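Cytochrome C-type biogenesis protein ccmF (Thermus thermophilus, PDB 6ZMQ) is a membrane-bound heme lyase of cytochrome c maturation that binds heme b and probably takes part in delivering heme for attachment to apocytochrome c. Local coordinates at residues L528-T533 / W540-V545; K593-P598 / F604-F609; D608-K613 / S618-V623. One frame throughout, in Å; residues are numbered along the deposited sequence.

Contact 1: residues L528-T533 / W540-V545; sequences LESEKT and WEVGGV. With LMT (dodecyl-beta-D-maltoside), chain D.
Val542 meets strand 528-533 with both of its methyl branches, which straddle the hydroxyl of Ser530: OG is 3.3 Å from CG1 and 3.4 Å from CG2. The valine takes this pose because CG1 stands opposite its own backbone N (chi1 175°), leaving CG2 opposite the carbonyl carbon, so the fork opens onto the strand. Two neighbours extend the contact. Leu528 brings CD1 to 4.3 Å from Val542 CG1, while Lys532, its chain bent at chi3, comes down tip to tip with the valine, NZ lying 4.0 Å from CG2. The lysine nitrogen also nears the carbonyl of Trp540 without bonding to it. The backbones stay well apart, with 7.6 Å between the CA atoms of Ser530 and Val542, and no hydrogen bond joins the two segments. This is a tight hairpin laid on an edge strand of a sheet rather than added to it. Its type I' turn from Val542 to Val545 places Gly543 and Gly544 at positive phi, and Glu541 also holds it: its OE2 accepts from Gly544 N over 3.0 Å, at 164°. On the other side of the strand Glu529 points away from the hairpin, and its OE2 accepts a 3.1 Å hydrogen bond from O4' of a bound dodecyl maltoside, a detergent. With an alanine here, the maltoside O4' hydroxyl would probably lose its acceptor, and Arg620 one of its weak, long-range counter-charges. The Ser530 hydroxyl has a weak hydrogen bond to Leu621 O in the adjoining strand. The chemistry thus divides the strand: one valine touching a serine hydroxyl, a leucine methyl and a lysine tip makes a light surface contact on the hairpin side, and carboxylates make the other side polar.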
loop_
_atom_site.group_PDB
_atom_site.type_symbol
_atom_site.label_atom_id
_atom_site.label_comp_id
_atom_site.label_asym_id
_atom_site.label_seq_id
_atom_site.Cartn_x
_atom_site.Cartn_y
_atom_site.Cartn_z
ATOM N N LEU A 528 -22.093 15.283 7.173
ATOM C CA LEU A 528 -22.319 16.388 8.092
ATOM C C LEU A 528 -21.602 16.151 9.410
ATOM O O LEU A 528 -21.629 15.046 9.957
ATOM C CB LEU A 528 -23.826 16.655 8.345
ATOM C CG LEU A 528 -24.810 15.682 8.998
ATOM C CD1 LEU A 528 -26.008 16.437 9.512
ATOM C CD2 LEU A 528 -25.320 14.731 7.941
ATOM N N GLU A 529 -20.972 17.207 9.915
ATOM C CA GLU A 529 -20.270 17.174 11.187
ATOM C C GLU A 529 -20.934 18.176 12.117
ATOM O O GLU A 529 -21.441 19.211 11.669
ATOM C CB GLU A 529 -18.749 17.462 11.014
ATOM C CG GLU A 529 -18.242 18.892 11.229
ATOM C CD GLU A 529 -16.782 19.065 10.832
ATOM O OE1 GLU A 529 -15.967 19.432 11.702
ATOM O OE2 GLU A 529 -16.447 18.830 9.652
ATOM N N SER A 530 -21.024 17.818 13.396
ATOM C CA SER A 530 -21.526 18.762 14.389
ATOM C C SER A 530 -20.715 18.641 15.666
ATOM O O SER A 530 -20.525 17.536 16.187
ATOM C CB SER A 530 -23.008 18.535 14.685
ATOM O OG SER A 530 -23.275 17.154 14.751
ATOM N N GLU A 531 -20.239 19.784 16.151
ATOM C CA GLU A 531 -19.458 19.876 17.374
ATOM C C GLU A 531 -20.292 20.570 18.439
ATOM O O GLU A 531 -20.648 21.745 18.290
ATOM C CB GLU A 531 -18.166 20.650 17.123
ATOM C CG GLU A 531 -17.545 20.338 15.775
ATOM C CD GLU A 531 -16.092 20.729 15.699
ATOM O OE1 GLU A 531 -15.340 20.393 16.635
ATOM O OE2 GLU A 531 -15.704 21.375 14.704
ATOM N N LYS A 532 -20.608 19.840 19.505
ATOM C CA LYS A 532 -21.475 20.316 20.573
ATOM C C LYS A 532 -20.722 20.178 21.891
ATOM O O LYS A 532 -19.649 19.573 21.949
ATOM C CB LYS A 532 -22.788 19.520 20.609
ATOM C CG LYS A 532 -23.134 18.791 19.305
ATOM C CD LYS A 532 -24.401 17.969 19.388
ATOM C CE LYS A 532 -24.093 16.567 19.871
ATOM N NZ LYS A 532 -25.206 15.611 19.591
ATOM N N THR A 533 -21.275 20.732 22.968
ATOM C CA THR A 533 -20.678 20.540 24.283
ATOM C C THR A 533 -21.792 20.374 25.304
ATOM O O THR A 533 -22.565 21.304 25.531
ATOM C CB THR A 533 -19.779 21.724 24.676
ATOM O OG1 THR A 533 -18.824 21.972 23.638
ATOM C CG2 THR A 533 -19.005 21.394 25.933
ATOM N N TRP A 540 -29.375 17.446 21.101
ATOM C CA TRP A 540 -29.609 16.019 21.262
ATOM C C TRP A 540 -29.699 15.285 19.929
ATOM O O TRP A 540 -28.981 14.307 19.709
ATOM C CB TRP A 540 -30.885 15.821 22.081
ATOM C CG TRP A 540 -30.715 16.045 23.564
ATOM C CD1 TRP A 540 -29.543 16.065 24.272
ATOM C CD2 TRP A 540 -31.752 16.341 24.502
ATOM N NE1 TRP A 540 -29.798 16.303 25.599
ATOM C CE2 TRP A 540 -31.146 16.490 25.766
ATOM C CE3 TRP A 540 -33.138 16.482 24.399
ATOM C CZ2 TRP A 540 -31.880 16.774 26.917
ATOM C CZ3 TRP A 540 -33.865 16.763 25.541
ATOM C CH2 TRP A 540 -33.236 16.907 26.784
ATOM N N GLU A 541 -30.534 15.770 19.016
ATOM C CA GLU A 541 -30.709 15.132 17.719
ATOM C C GLU A 541 -29.715 15.684 16.707
ATOM O O GLU A 541 -29.665 16.894 16.472
ATOM C CB GLU A 541 -32.139 15.349 17.216
ATOM C CG GLU A 541 -32.663 14.303 16.239
ATOM C CD GLU A 541 -32.381 14.662 14.787
ATOM O OE1 GLU A 541 -33.091 15.537 14.250
ATOM O OE2 GLU A 541 -31.474 14.061 14.176
ATOM N N VAL A 542 -28.923 14.785 16.109
ATOM C CA VAL A 542 -28.197 15.070 14.873
ATOM C C VAL A 542 -28.331 13.824 14.002
ATOM O O VAL A 542 -28.090 12.702 14.459
ATOM C CB VAL A 542 -26.686 15.410 15.073
ATOM C CG1 VAL A 542 -25.977 15.581 13.721
ATOM C CG2 VAL A 542 -26.433 16.630 15.964
ATOM N N GLY A 543 -28.742 14.027 12.746
ATOM C CA GLY A 543 -28.654 13.024 11.697
ATOM C C GLY A 543 -29.435 11.733 11.838
ATOM O O GLY A 543 -29.099 10.733 11.195
ATOM N N GLY A 544 -30.490 11.737 12.648
ATOM C CA GLY A 544 -31.412 10.621 12.710
ATOM C C GLY A 544 -31.554 9.948 14.059
ATOM O O GLY A 544 -32.491 9.159 14.229
ATOM N N VAL A 545 -30.685 10.234 15.027
ATOM C CA VAL A 545 -30.808 9.667 16.367
ATOM C C VAL A 545 -30.491 10.743 17.398
ATOM O O VAL A 545 -29.546 11.523 17.229
ATOM C CB VAL A 545 -29.895 8.437 16.568
ATOM C CG1 VAL A 545 -30.462 7.218 15.849
ATOM C CG2 VAL A 545 -28.485 8.733 16.091
HETATM C C1B LMT D . -12.025 16.886 5.754
HETATM C C2B LMT D . -12.382 18.340 5.305
HETATM C C3B LMT D . -13.000 19.235 6.430
HETATM C C4B LMT D . -13.304 18.499 7.764
HETATM C C5B LMT D . -12.030 17.707 8.105
HETATM C C6B LMT D . -12.159 17.092 9.492
HETATM O O1B LMT D . -11.012 16.360 4.926
HETATM O O2B LMT D . -11.229 18.904 4.823
HETATM O O3B LMT D . -14.087 19.920 5.964
HETATM O "O4'" LMT D . -13.578 19.399 8.770
HETATM O O5B LMT D . -11.664 16.719 7.126
HETATM O O6B LMT D . -12.308 18.080 10.429
HETATM C "C1'" LMT D . -10.700 13.756 1.552
HETATM C "C2'" LMT D . -11.030 15.257 1.272
HETATM C "C3'" LMT D . -10.729 16.130 2.534
HETATM C "C4'" LMT D . -11.381 15.557 3.813
HETATM C "C5'" LMT D . -10.739 14.150 3.919
HETATM C "C6'" LMT D . -10.959 13.412 5.211
HETATM O "O1'" LMT D . -11.335 12.951 0.633
HETATM O "O2'" LMT D . -10.243 15.715 0.250
HETATM O "O3'" LMT D . -11.123 17.417 2.332
HETATM O "O5'" LMT D . -11.196 13.347 2.840
HETATM O "O6'" LMT D . -12.279 13.053 5.205
HETATM C C1 LMT D . -10.567 12.515 -0.479
HETATM C C2 LMT D . -11.077 11.139 -0.814
HETATM C C3 LMT D . -11.159 10.765 -2.266
HETATM C C4 LMT D . -9.831 10.206 -2.721
HETATM C C5 LMT D . -9.928 9.798 -4.162
HETATM C C6 LMT D . -9.129 8.575 -4.511
HETATM C C7 LMT D . -9.433 7.442 -3.570
HETATM C C8 LMT D . -9.467 6.164 -4.332
HETATM C C9 LMT D . -8.650 5.087 -3.696
HETATM C C10 LMT D . -8.717 3.873 -4.574
HETATM C C11 LMT D . -8.003 2.736 -3.922
HETATM C C12 LMT D . -8.650 1.435 -4.245
#

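Contact 2: residues K593-P598 / F604-F609; sequences KVIYTP and FLLMDF
Pro598 and Met607 meet at nearly a right angle, the methionine methyl CE lying beside the proline ring, though its exact closeness is doubtful. Bends at chi2 and chi3 of Met607 fold its chain back, with the Tyr596 ring a looser neighbour, CD2 being 4.4 Å from CE. Behind this packing runs one antiparallel bridge, the hydrogen-bonded pair Tyr596 and Met607: Tyr596 N donates to Met607 O over 3.1 Å, and Met607 N to Tyr596 O over 2.9 Å. Two residues on, opposite Leu605, Pro598 can only accept, and its O takes the N-H of Leu605 at 3.0 Å. Lacking an N-H, the proline cannot answer Leu605 O as a regular strand residue would. Thr597 does so instead, its OG1 donating over 3.1 Å from well above the carbonyl plane, 68° out of it. Thr597 OG1 also sits over one face of the Phe604 ring, which meets Trp631 edge-to-face. Ile595 buries the next largest area. Its CG1 lies between backbone N and carbonyl carbon (chi1 61°), which directs CD1 across the Leu606 side chain, 3.7 Å from CG. The CG2 branch turns instead to the carboxylate of Asp608. Lys593 crosses that carboxylate with its aliphatic part, and its NZ stops 4.6 Å from Asp608 OD2, beyond a salt bridge; the ammonium has a cation-pi partner in Trp251. The contact carries the chain from 593-594, at the edge of one antiparallel sheet, to strand 603-608 of another. A few backbone bonds, a threonine hydroxyl standing in for a missing amide and mainly apolar packing hold it, while the charges at the Lys593 end are likely to attract only loosely.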
loop_
_atom_site.group_PDB
_atom_site.type_symbol
_atom_site.label_atom_id
_atom_site.label_comp_id
_atom_site.label_asym_id
_atom_site.label_seq_id
_atom_site.Cartn_x
_atom_site.Cartn_y
_atom_site.Cartn_z
ATOM N N LYS A 593 -7.978 10.723 20.433
ATOM C CA LYS A 593 -9.251 10.034 20.479
ATOM C C LYS A 593 -9.119 8.627 19.904
ATOM O O LYS A 593 -8.224 8.338 19.101
ATOM C CB LYS A 593 -10.281 10.823 19.670
ATOM C CG LYS A 593 -10.424 12.246 20.153
ATOM C CD LYS A 593 -11.372 13.091 19.354
ATOM C CE LYS A 593 -10.802 13.387 17.978
ATOM N NZ LYS A 593 -9.583 14.225 18.061
ATOM N N VAL A 594 -10.031 7.747 20.327
ATOM C CA VAL A 594 -10.478 6.622 19.504
ATOM C C VAL A 594 -12.009 6.651 19.488
ATOM O O VAL A 594 -12.684 6.674 20.541
ATOM C CB VAL A 594 -9.932 5.245 19.928
ATOM C CG1 VAL A 594 -8.515 5.037 19.418
ATOM C CG2 VAL A 594 -9.926 5.056 21.357
ATOM N N ILE A 595 -12.542 6.715 18.284
ATOM C CA ILE A 595 -13.953 6.901 17.988
ATOM C C ILE A 595 -14.710 5.596 18.185
ATOM O O ILE A 595 -14.140 4.500 18.095
ATOM C CB ILE A 595 -14.064 7.449 16.548
ATOM C CG1 ILE A 595 -13.481 6.502 15.508
ATOM C CG2 ILE A 595 -13.116 8.557 16.359
ATOM C CD1 ILE A 595 -14.429 5.678 14.714
ATOM N N TYR A 596 -16.004 5.697 18.471
ATOM C CA TYR A 596 -16.854 4.516 18.375
ATOM C C TYR A 596 -17.799 4.697 17.198
ATOM O O TYR A 596 -18.273 5.810 16.935
ATOM C CB TYR A 596 -17.604 4.220 19.680
ATOM C CG TYR A 596 -18.755 3.239 19.522
ATOM C CD1 TYR A 596 -18.514 1.878 19.322
ATOM C CD2 TYR A 596 -20.074 3.687 19.464
ATOM C CE1 TYR A 596 -19.558 0.985 19.138
ATOM C CE2 TYR A 596 -21.117 2.803 19.300
ATOM C CZ TYR A 596 -20.857 1.454 19.122
ATOM O OH TYR A 596 -21.893 0.565 18.940
ATOM N N THR A 597 -18.033 3.619 16.459
ATOM C CA THR A 597 -18.880 3.702 15.275
ATOM C C THR A 597 -19.840 2.531 15.079
ATOM O O THR A 597 -19.408 1.360 15.029
ATOM C CB THR A 597 -18.024 3.921 14.034
ATOM O OG1 THR A 597 -18.860 3.759 12.890
ATOM C CG2 THR A 597 -16.815 2.969 13.983
ATOM N N PRO A 598 -21.134 2.791 15.050
ATOM C CA PRO A 598 -22.096 1.824 14.508
ATOM C C PRO A 598 -22.088 1.741 12.994
ATOM O O PRO A 598 -22.208 2.760 12.295
ATOM C CB PRO A 598 -23.434 2.363 15.027
ATOM C CG PRO A 598 -23.041 2.992 16.316
ATOM C CD PRO A 598 -21.824 3.764 15.905
ATOM N N PHE A 604 -22.678 4.207 8.246
ATOM C CA PHE A 604 -21.652 4.268 9.283
ATOM C C PHE A 604 -21.876 5.583 10.026
ATOM O O PHE A 604 -22.117 6.604 9.379
ATOM C CB PHE A 604 -20.244 4.248 8.672
ATOM C CG PHE A 604 -19.298 3.317 9.357
ATOM C CD1 PHE A 604 -19.615 1.981 9.474
ATOM C CD2 PHE A 604 -18.086 3.762 9.850
ATOM C CE1 PHE A 604 -18.761 1.100 10.091
ATOM C CE2 PHE A 604 -17.213 2.888 10.473
ATOM C CZ PHE A 604 -17.559 1.551 10.596
ATOM N N LEU A 605 -21.804 5.575 11.359
ATOM C CA LEU A 605 -21.982 6.800 12.144
ATOM C C LEU A 605 -20.810 6.964 13.107
ATOM O O LEU A 605 -20.614 6.111 13.968
ATOM C CB LEU A 605 -23.302 6.740 12.930
ATOM C CG LEU A 605 -24.648 6.615 12.195
ATOM C CD1 LEU A 605 -25.752 6.178 13.148
ATOM C CD2 LEU A 605 -25.051 7.916 11.523
ATOM N N LEU A 606 -20.046 8.055 13.008
ATOM C CA LEU A 606 -18.799 8.134 13.769
ATOM C C LEU A 606 -18.919 9.110 14.933
ATOM O O LEU A 606 -19.221 10.295 14.726
ATOM C CB LEU A 606 -17.630 8.514 12.859
ATOM C CG LEU A 606 -16.173 8.652 13.336
ATOM C CD1 LEU A 606 -15.287 8.369 12.154
ATOM C CD2 LEU A 606 -15.737 10.006 13.940
ATOM N N MET A 607 -18.575 8.632 16.135
ATOM C CA MET A 607 -18.760 9.369 17.380
ATOM C C MET A 607 -17.409 9.673 18.013
ATOM O O MET A 607 -16.613 8.752 18.272
ATOM C CB MET A 607 -19.655 8.577 18.330
ATOM C CG MET A 607 -21.097 9.027 18.280
ATOM S SD MET A 607 -22.162 7.602 18.458
ATOM C CE MET A 607 -21.734 6.826 16.896
ATOM N N ASP A 608 -17.204 10.967 18.300
ATOM C CA ASP A 608 -15.961 11.650 18.617
ATOM C C ASP A 608 -16.093 12.461 19.896
ATOM O O ASP A 608 -17.176 12.947 20.234
ATOM C CB ASP A 608 -15.581 12.603 17.473
ATOM C CG ASP A 608 -14.156 12.471 17.057
ATOM O OD1 ASP A 608 -13.530 11.516 17.522
ATOM O OD2 ASP A 608 -13.673 13.301 16.258
ATOM N N PHE A 609 -14.981 12.602 20.592
ATOM C CA PHE A 609 -14.975 13.280 21.905
ATOM C C PHE A 609 -14.584 14.757 21.806
ATOM O O PHE A 609 -15.325 15.569 22.349
ATOM C CB PHE A 609 -14.065 12.498 22.830
ATOM C CG PHE A 609 -14.560 12.548 24.238
ATOM C CD1 PHE A 609 -14.934 13.755 24.791
ATOM C CD2 PHE A 609 -14.561 11.419 25.028
ATOM C CE1 PHE A 609 -15.360 13.824 26.103
ATOM C CE2 PHE A 609 -14.985 11.491 26.341
ATOM C CZ PHE A 609 -15.391 12.690 26.872
#

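Contact 3: residues D608-K613 / S618-V623; sequences DFDREK and SLRLIV. With LMT (dodecyl-beta-D-maltoside), chain D.
Arg620 sets CG opposite its own backbone N (chi1 175°), and bends at chi2 and chi3 then carry its chain past two carboxylates, those of Asp608 and Asp610. Asp608 and Arg620 lie side by side and point the same way, with their flat groups 38° apart. Asp610 comes in at a slant, its carboxylate turned 80° from the guanidinium plane; OD2 itself sits well out of that plane, so no N-H points at it. Both pairings are long: NE is 3.8 Å from Asp608 OD2 and 3.8 Å from Asp610 OD2. They form a salt-bridge network working through charge more than directed bonds. The arginine's aliphatic part is engaged too, since Asp610 OD2 rests against its CB and CD. The firmer links are in the backbone. Asp608 and Arg620 are a hydrogen-bonded antiparallel pair, Asp608 N reaching Arg620 O at 2.8 Å and Arg620 N reaching Asp608 O at 2.9 Å. Beyond the pair the chain leaves the sheet, Asp610 taking positive phi, and returns for one more bond, Ser618 N to Arg611 O at 3.0 Å. The Ser618 hydroxyl is bonded to Lys532 O on the neighbouring strand. Glu529 and Glu531 add weak, long ion pairs to Arg620, and its NH2 comes within 3.4 Å of O6B on the bound detergent. Asp610, in the connection of this beta hairpin of strands 603-608 and 617-625, comes close to Glu531 on strand 528-534; Arg620, with Lys593 weakly on Asp610, would be expected to ease the repulsion among the four carboxylates.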
loop_
_atom_site.group_PDB
_atom_site.type_symbol
_atom_site.label_atom_id
_atom_site.label_comp_id
_atom_site.label_asym_id
_atom_site.label_seq_id
_atom_site.Cartn_x
_atom_site.Cartn_y
_atom_site.Cartn_z
ATOM N N ASP A 608 -17.204 10.967 18.300
ATOM C CA ASP A 608 -15.961 11.650 18.617
ATOM C C ASP A 608 -16.093 12.461 19.896
ATOM O O ASP A 608 -17.176 12.947 20.234
ATOM C CB ASP A 608 -15.581 12.603 17.473
ATOM C CG ASP A 608 -14.156 12.471 17.057
ATOM O OD1 ASP A 608 -13.530 11.516 17.522
ATOM O OD2 ASP A 608 -13.673 13.301 16.258
ATOM N N PHE A 609 -14.981 12.602 20.592
ATOM C CA PHE A 609 -14.975 13.280 21.905
ATOM C C PHE A 609 -14.584 14.757 21.806
ATOM O O PHE A 609 -15.325 15.569 22.349
ATOM C CB PHE A 609 -14.065 12.498 22.830
ATOM C CG PHE A 609 -14.560 12.548 24.238
ATOM C CD1 PHE A 609 -14.934 13.755 24.791
ATOM C CD2 PHE A 609 -14.561 11.419 25.028
ATOM C CE1 PHE A 609 -15.360 13.824 26.103
ATOM C CE2 PHE A 609 -14.985 11.491 26.341
ATOM C CZ PHE A 609 -15.391 12.690 26.872
ATOM N N ASP A 610 -13.464 15.043 21.137
ATOM C CA ASP A 610 -12.872 16.387 20.881
ATOM C C ASP A 610 -12.126 16.871 22.118
ATOM O O ASP A 610 -10.919 16.782 22.114
ATOM C CB ASP A 610 -13.809 17.325 20.138
ATOM C CG ASP A 610 -13.748 17.069 18.658
ATOM O OD1 ASP A 610 -12.955 16.253 18.265
ATOM O OD2 ASP A 610 -14.482 17.706 17.936
ATOM N N ARG A 611 -12.773 17.617 22.985
ATOM C CA ARG A 611 -12.202 17.813 24.327
ATOM C C ARG A 611 -13.147 17.321 25.410
ATOM O O ARG A 611 -14.327 17.638 25.394
ATOM C CB ARG A 611 -11.906 19.286 24.571
ATOM C CG ARG A 611 -12.419 19.797 25.906
ATOM C CD ARG A 611 -11.796 21.149 26.109
ATOM N NE ARG A 611 -10.377 20.893 26.094
ATOM C CZ ARG A 611 -9.798 20.106 26.965
ATOM N NH1 ARG A 611 -8.497 19.893 26.919
ATOM N NH2 ARG A 611 -10.535 19.528 27.883
ATOM N N GLU A 612 -12.609 16.496 26.277
ATOM C CA GLU A 612 -13.339 16.179 27.505
ATOM C C GLU A 612 -12.794 17.258 28.425
ATOM O O GLU A 612 -11.578 17.278 28.593
ATOM C CB GLU A 612 -12.820 14.870 28.084
ATOM C CG GLU A 612 -12.712 14.897 29.589
ATOM C CD GLU A 612 -11.671 13.957 30.133
ATOM O OE1 GLU A 612 -10.498 14.235 29.983
ATOM O OE2 GLU A 612 -12.060 12.956 30.686
ATOM N N LYS A 613 -13.615 18.191 28.895
ATOM C CA LYS A 613 -13.119 19.206 29.811
ATOM C C LYS A 613 -13.338 18.678 31.233
ATOM O O LYS A 613 -13.858 17.575 31.423
ATOM C CB LYS A 613 -13.787 20.561 29.548
ATOM C CG LYS A 613 -12.861 21.761 29.808
ATOM C CD LYS A 613 -13.529 23.114 29.587
ATOM C CE LYS A 613 -13.746 23.448 28.120
ATOM N NZ LYS A 613 -13.044 24.690 27.680
ATOM N N SER A 618 -17.247 17.971 25.771
ATOM C CA SER A 618 -17.675 18.241 24.404
ATOM C C SER A 618 -17.835 16.935 23.638
ATOM O O SER A 618 -17.464 15.863 24.122
ATOM C CB SER A 618 -16.683 19.155 23.677
ATOM O OG SER A 618 -16.828 19.054 22.270
ATOM N N LEU A 619 -18.454 17.031 22.459
ATOM C CA LEU A 619 -18.666 15.906 21.561
ATOM C C LEU A 619 -18.590 16.378 20.113
ATOM O O LEU A 619 -18.899 17.533 19.809
ATOM C CB LEU A 619 -20.030 15.254 21.794
ATOM C CG LEU A 619 -20.192 14.193 22.878
ATOM C CD1 LEU A 619 -20.668 14.855 24.151
ATOM C CD2 LEU A 619 -21.173 13.136 22.437
ATOM N N ARG A 620 -18.178 15.482 19.216
ATOM C CA ARG A 620 -18.333 15.676 17.777
ATOM C C ARG A 620 -18.983 14.431 17.180
ATOM O O ARG A 620 -18.641 13.303 17.544
ATOM C CB ARG A 620 -16.985 15.991 17.086
ATOM C CG ARG A 620 -17.049 16.084 15.551
ATOM C CD ARG A 620 -16.048 17.065 14.956
ATOM N NE ARG A 620 -14.880 16.422 14.355
ATOM C CZ ARG A 620 -13.819 17.085 13.896
ATOM N NH1 ARG A 620 -13.783 18.409 13.966
ATOM N NH2 ARG A 620 -12.795 16.429 13.366
ATOM N N LEU A 621 -19.948 14.629 16.285
ATOM C CA LEU A 621 -20.621 13.495 15.646
ATOM C C LEU A 621 -20.638 13.779 14.146
ATOM O O LEU A 621 -21.147 14.825 13.712
ATOM C CB LEU A 621 -22.014 13.269 16.235
ATOM C CG LEU A 621 -23.010 12.166 15.824
ATOM C CD1 LEU A 621 -23.924 12.603 14.729
ATOM C CD2 LEU A 621 -22.342 10.864 15.435
ATOM N N ILE A 622 -19.954 12.881 13.354
ATOM C CA ILE A 622 -19.972 13.003 11.898
ATOM C C ILE A 622 -20.805 11.867 11.303
ATOM O O ILE A 622 -20.861 10.738 11.826
ATOM C CB ILE A 622 -18.536 13.102 11.312
ATOM C CG1 ILE A 622 -17.744 11.799 11.336
ATOM C CG2 ILE A 622 -17.713 14.104 12.100
ATOM C CD1 ILE A 622 -17.695 11.010 10.028
ATOM N N VAL A 623 -21.473 12.186 10.191
ATOM C CA VAL A 623 -22.459 11.319 9.554
ATOM C C VAL A 623 -22.139 11.246 8.064
ATOM O O VAL A 623 -22.095 12.278 7.374
ATOM C CB VAL A 623 -23.895 11.824 9.800
ATOM C CG1 VAL A 623 -24.869 11.171 8.855
ATOM C CG2 VAL A 623 -24.329 11.580 11.224
HETATM C C1B LMT D . -12.025 16.886 5.754
HETATM C C2B LMT D . -12.382 18.340 5.305
HETATM C C3B LMT D . -13.000 19.235 6.430
HETATM C C4B LMT D . -13.304 18.499 7.764
HETATM C C5B LMT D . -12.030 17.707 8.105
HETATM C C6B LMT D . -12.159 17.092 9.492
HETATM O O1B LMT D . -11.012 16.360 4.926
HETATM O O2B LMT D . -11.229 18.904 4.823
HETATM O O3B LMT D . -14.087 19.920 5.964
HETATM O "O4'" LMT D . -13.578 19.399 8.770
HETATM O O5B LMT D . -11.664 16.719 7.126
HETATM O O6B LMT D . -12.308 18.080 10.429
HETATM C "C1'" LMT D . -10.700 13.756 1.552
HETATM C "C2'" LMT D . -11.030 15.257 1.272
HETATM C "C3'" LMT D . -10.729 16.130 2.534
HETATM C "C4'" LMT D . -11.381 15.557 3.813
HETATM C "C5'" LMT D . -10.739 14.150 3.919
HETATM C "C6'" LMT D . -10.959 13.412 5.211
HETATM O "O1'" LMT D . -11.335 12.951 0.633
HETATM O "O2'" LMT D . -10.243 15.715 0.250
HETATM O "O3'" LMT D . -11.123 17.417 2.332
HETATM O "O5'" LMT D . -11.196 13.347 2.840
HETATM O "O6'" LMT D . -12.279 13.053 5.205
HETATM C C1 LMT D . -10.567 12.515 -0.479
HETATM C C2 LMT D . -11.077 11.139 -0.814
HETATM C C3 LMT D . -11.159 10.765 -2.266
HETATM C C4 LMT D . -9.831 10.206 -2.721
HETATM C C5 LMT D . -9.928 9.798 -4.162
HETATM C C6 LMT D . -9.129 8.575 -4.511
HETATM C C7 LMT D . -9.433 7.442 -3.570
HETATM C C8 LMT D . -9.467 6.164 -4.332
HETATM C C9 LMT D . -8.650 5.087 -3.696
HETATM C C10 LMT D . -8.717 3.873 -4.574
HETATM C C11 LMT D . -8.003 2.736 -3.922
HETATM C C12 LMT D . -8.650 1.435 -4.245
#

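From the N terminus, strand 528-534 leaves helix 501-525, and contact 1 closes the first loop by folding the 540-545 hairpin back onto it. Contact 2 then closes the short loop between 593-598 and strand 603-608. Contact 3 opens where contact 2 ends, sharing Asp608 and Phe609, and closes the connection to strand 617-625, which leads into helix 627-644. None nests in another or crosses it. In space they converge: strand 617-625 lies between 528-534 and 603-608, bonded to one through Leu619 N and Lys532 O and to the other through Ile622 N and Leu606 O. Together they join this sheet to its flanking hairpin and, through 593-594, to the neighbouring sheet.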